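Long-range contact in flocculation protein FLO11 (Saccharomyces cerevisiae, PDB 4UYT), which mediates homotypic cell-cell adhesion during yeast flocculation and supports cell-substrate adhesion, invasive growth and biofilm formation: residues H52-N58 / N93-T98. Numbering follows the deposited sequence.
Sequences HVKGKEN and NPTDFT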
ATOM      1  N   HIS A  52      -3.508  -5.218  -2.407  1.00  7.06           N
ATOM      2  CA  HIS A  52      -4.055  -5.135  -3.734  1.00  7.47           C
ATOM      3  C   HIS A  52      -4.376  -3.676  -3.986  1.00  7.07           C
ATOM      4  O   HIS A  52      -5.211  -3.095  -3.282  1.00  7.84           O
ATOM      5  CB  HIS A  52      -5.309  -5.996  -3.851  1.00  8.32           C
ATOM      6  CG  HIS A  52      -5.927  -6.005  -5.211  1.00 10.39           C
ATOM      7  ND1 HIS A  52      -7.230  -6.362  -5.427  1.00 16.37           N
ATOM      8  CD2 HIS A  52      -5.396  -5.744  -6.423  1.00  9.85           C
ATOM      9  CE1 HIS A  52      -7.476  -6.319  -6.718  1.00 16.95           C
ATOM     10  NE2 HIS A  52      -6.380  -5.942  -7.342  1.00 12.54           N
ATOM     11  N   VAL A  53      -3.735  -3.080  -4.982  1.00  6.87           N
ATOM     12  CA  VAL A  53      -3.878  -1.678  -5.329  1.00  7.25           C
ATOM     13  C   VAL A  53      -4.524  -1.572  -6.694  1.00  8.02           C
ATOM     14  O   VAL A  53      -4.106  -2.254  -7.613  1.00  8.92           O
ATOM     15  CB  VAL A  53      -2.513  -0.961  -5.320  1.00  7.90           C
ATOM     16  CG1 VAL A  53      -2.617   0.470  -5.770  1.00  9.04           C
ATOM     17  CG2 VAL A  53      -1.926  -1.029  -3.914  1.00  8.83           C
ATOM     18  N   LYS A  54      -5.571  -0.751  -6.790  0.53  8.40           N
ATOM     19  CA  LYS A  54      -6.245  -0.512  -8.056  0.53  9.22           C
ATOM     20  C   LYS A  54      -6.346   0.963  -8.332  0.53 10.02           C
ATOM     21  O   LYS A  54      -6.522   1.767  -7.427  0.53  8.70           O
ATOM     22  CB  LYS A  54      -7.643  -1.112  -8.046  0.53  9.19           C
ATOM     23  CG  LYS A  54      -7.683  -2.626  -7.873  0.53 11.70           C
ATOM     24  CD  LYS A  54      -9.144  -2.971  -7.635  0.53 15.81           C
ATOM     25  CE  LYS A  54      -9.529  -4.403  -7.881  0.53 21.75           C
ATOM     26  NZ  LYS A  54     -10.944  -4.500  -8.327  0.53 25.71           N
ATOM     27  N   GLY A  55      -6.191   1.300  -9.603  1.00  9.47           N
ATOM     28  CA  GLY A  55      -6.420   2.646 -10.092  1.00  9.97           C
ATOM     29  C   GLY A  55      -7.808   2.776 -10.716  1.00 10.68           C
ATOM     30  O   GLY A  55      -8.360   1.794 -11.218  1.00 12.25           O
ATOM     31  N   LYS A  56      -8.362   3.984 -10.719  1.00 11.92           N
ATOM     32  CA  LYS A  56      -9.711   4.192 -11.240  1.00 13.26           C
ATOM     33  C   LYS A  56      -9.829   3.816 -12.714  1.00 12.85           C
ATOM     34  O   LYS A  56     -10.817   3.212 -13.143  1.00 15.47           O
ATOM     35  CB  LYS A  56     -10.138   5.656 -11.039  1.00 14.76           C
ATOM     36  CG  LYS A  56     -11.596   5.922 -11.379  1.00 19.09           C
ATOM     37  CD  LYS A  56     -12.159   7.170 -10.711  1.00 22.52           C
ATOM     38  CE  LYS A  56     -13.631   7.380 -11.035  1.00 27.93           C
ATOM     39  NZ  LYS A  56     -14.247   8.362 -10.094  1.00 35.28           N
ATOM     40  N   GLU A  57      -8.817   4.212 -13.477  0.70 13.30           N
ATOM     41  CA  GLU A  57      -8.704   3.865 -14.877  0.70 13.65           C
ATOM     42  C   GLU A  57      -7.473   3.018 -15.093  0.70 13.19           C
ATOM     43  O   GLU A  57      -6.514   3.059 -14.307  0.70 13.98           O
ATOM     44  CB  GLU A  57      -8.580   5.129 -15.730  0.70 14.67           C
ATOM     45  CG  GLU A  57      -9.692   6.158 -15.539  0.70 18.16           C
ATOM     46  CD  GLU A  57     -11.064   5.659 -15.966  0.70 21.69           C
ATOM     47  OE1 GLU A  57     -11.142   4.751 -16.819  0.70 29.90           O
ATOM     48  OE2 GLU A  57     -12.075   6.193 -15.459  0.70 34.36           O
ATOM     49  N   ASN A  58      -7.504   2.254 -16.176  1.00 13.40           N
ATOM     50  CA  ASN A  58      -6.392   1.394 -16.508  1.00 13.19           C
ATOM     51  C   ASN A  58      -5.292   2.202 -17.187  1.00 13.80           C
ATOM     52  O   ASN A  58      -5.538   2.874 -18.185  1.00 17.13           O
ATOM     53  CB  ASN A  58      -6.845   0.265 -17.434  1.00 16.72           C
ATOM     54  CG  ASN A  58      -5.755  -0.759 -17.647  1.00 21.16           C
ATOM     55  OD1 ASN A  58      -5.207  -1.275 -16.691  1.00 26.68           O
ATOM     56  ND2 ASN A  58      -5.404  -1.024 -18.898  1.00 29.79           N
ATOM     57  N   ASN A  93       0.866  -4.317 -14.054  1.00 11.51           N
ATOM     58  CA  ASN A  93      -0.191  -3.323 -14.275  1.00 10.89           C
ATOM     59  C   ASN A  93      -0.134  -2.371 -13.082  1.00 10.29           C
ATOM     60  O   ASN A  93      -0.489  -2.771 -12.002  1.00 10.12           O
ATOM     61  CB  ASN A  93      -1.553  -3.999 -14.393  1.00 11.85           C
ATOM     62  CG  ASN A  93      -2.659  -3.015 -14.653  1.00 12.50           C
ATOM     63  OD1 ASN A  93      -2.499  -1.800 -14.452  1.00 12.56           O
ATOM     64  ND2 ASN A  93      -3.806  -3.531 -15.090  1.00 15.43           N
ATOM     65  N   PRO A  94       0.316  -1.121 -13.276  1.00 10.42           N
ATOM     66  CA  PRO A  94       0.463  -0.203 -12.142  1.00 10.77           C
ATOM     67  C   PRO A  94      -0.890   0.252 -11.598  1.00  9.66           C
ATOM     68  O   PRO A  94      -0.922   0.917 -10.575  1.00  9.89           O
ATOM     69  CB  PRO A  94       1.250   0.967 -12.741  1.00 12.84           C
ATOM     70  CG  PRO A  94       0.850   0.961 -14.178  1.00 13.96           C
ATOM     71  CD  PRO A  94       0.687  -0.488 -14.552  1.00 12.59           C
ATOM     72  N   THR A  95      -1.978  -0.081 -12.295  1.00  9.82           N
ATOM     73  CA  THR A  95      -3.322   0.233 -11.853  1.00  9.13           C
ATOM     74  C   THR A  95      -4.116  -1.013 -11.435  1.00  8.84           C
ATOM     75  O   THR A  95      -5.299  -0.895 -11.154  1.00  9.71           O
ATOM     76  CB  THR A  95      -4.082   1.080 -12.900  1.00 10.09           C
ATOM     77  OG1 THR A  95      -4.112   0.428 -14.171  1.00 11.49           O
ATOM     78  CG2 THR A  95      -3.412   2.421 -13.034  1.00 10.77           C
ATOM     79  N   ASP A  96      -3.460  -2.172 -11.317  1.00  8.51           N
ATOM     80  CA  ASP A  96      -4.093  -3.343 -10.723  1.00  9.23           C
ATOM     81  C   ASP A  96      -2.976  -4.311 -10.372  1.00  8.60           C
ATOM     82  O   ASP A  96      -2.541  -5.109 -11.207  1.00  9.91           O
ATOM     83  CB  ASP A  96      -5.130  -4.001 -11.646  1.00 10.51           C
ATOM     84  CG  ASP A  96      -6.000  -5.000 -10.921  1.00 12.85           C
ATOM     85  OD1 ASP A  96      -5.559  -5.508  -9.877  1.00 12.30           O
ATOM     86  OD2 ASP A  96      -7.117  -5.251 -11.393  1.00 18.25           O
ATOM     87  N   PHE A  97      -2.458  -4.212  -9.157  1.00  8.61           N
ATOM     88  CA  PHE A  97      -1.322  -5.028  -8.755  1.00  8.40           C
ATOM     89  C   PHE A  97      -1.455  -5.475  -7.337  1.00  7.50           C
ATOM     90  O   PHE A  97      -2.199  -4.914  -6.547  1.00  8.13           O
ATOM     91  CB  PHE A  97       0.017  -4.303  -8.975  1.00  8.49           C
ATOM     92  CG  PHE A  97       0.253  -3.075  -8.118  1.00  8.29           C
ATOM     93  CD1 PHE A  97       0.843  -3.171  -6.868  1.00  8.68           C
ATOM     94  CD2 PHE A  97      -0.099  -1.787  -8.580  1.00  9.00           C
ATOM     95  CE1 PHE A  97       1.090  -2.036  -6.111  1.00  9.08           C
ATOM     96  CE2 PHE A  97       0.142  -0.647  -7.815  1.00  9.53           C
ATOM     97  CZ  PHE A  97       0.743  -0.793  -6.578  1.00  9.42           C
ATOM     98  N   THR A  98      -0.694  -6.513  -7.036  1.00  8.06           N
ATOM     99  CA  THR A  98      -0.538  -6.999  -5.699  1.00  8.49           C
ATOM    100  C   THR A  98       0.933  -6.970  -5.304  1.00  8.72           C
ATOM    101  O   THR A  98       1.825  -6.961  -6.137  1.00 10.75           O
ATOM    102  CB  THR A  98      -1.089  -8.432  -5.523  1.00  9.76           C
ATOM    103  OG1 THR A  98      -0.338  -9.339  -6.342  1.00 13.77           O
ATOM    104  CG2 THR A  98      -2.538  -8.499  -5.862  1.00 10.47           C
TER
HETATM  105  O   HOH W   1      -6.468  -1.590 -14.210  0.50 22.74           O
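Antiparallel pairing in one sheet of the Flo11 domain's β-sandwich joins the end of strand 46-55 to the start of edge strand 96-104, with Val53 and Phe97 as the hydrogen-bonded pair. Val53 N gives a bond to Phe97 O (2.9 Å), Phe97 N returns one to Val53 O, and Gly55 N continues the pairing to Thr95 O (2.8 Å). On the inner face, Val53 CB sits over the Phe97 ring, 3.8 Å from its centroid, a CH-pi contact; Phe97 CG stands between its backbone N and carbonyl carbon (chi1 66°), which lays the ring alongside Val53, with CB nearest the CZ rim. Ile121 and Phe123 of the opposing sheet pack against this pair. On the other face, His52 NE2 donates in its ring plane to the syn side of Asp96 OD1 (2.7 Å), 30° out of the carboxylate plane, tying residues diagonally across the strands. Beyond the strands, Asn93 OD1 accepts from both Thr95 N and Thr95 OG1, fixing an Asx turn within the type I turn 93-96. Asn93 ND2 reaches Asn58 OD1 (3.1 Å), which also accepts from a water, while Thr95 OG1 is also hydrogen-bonded to Ile59 N. Antiparallel strands facing a hydrophobic core between two sheets frame this fibronectin type III-like β-sandwich.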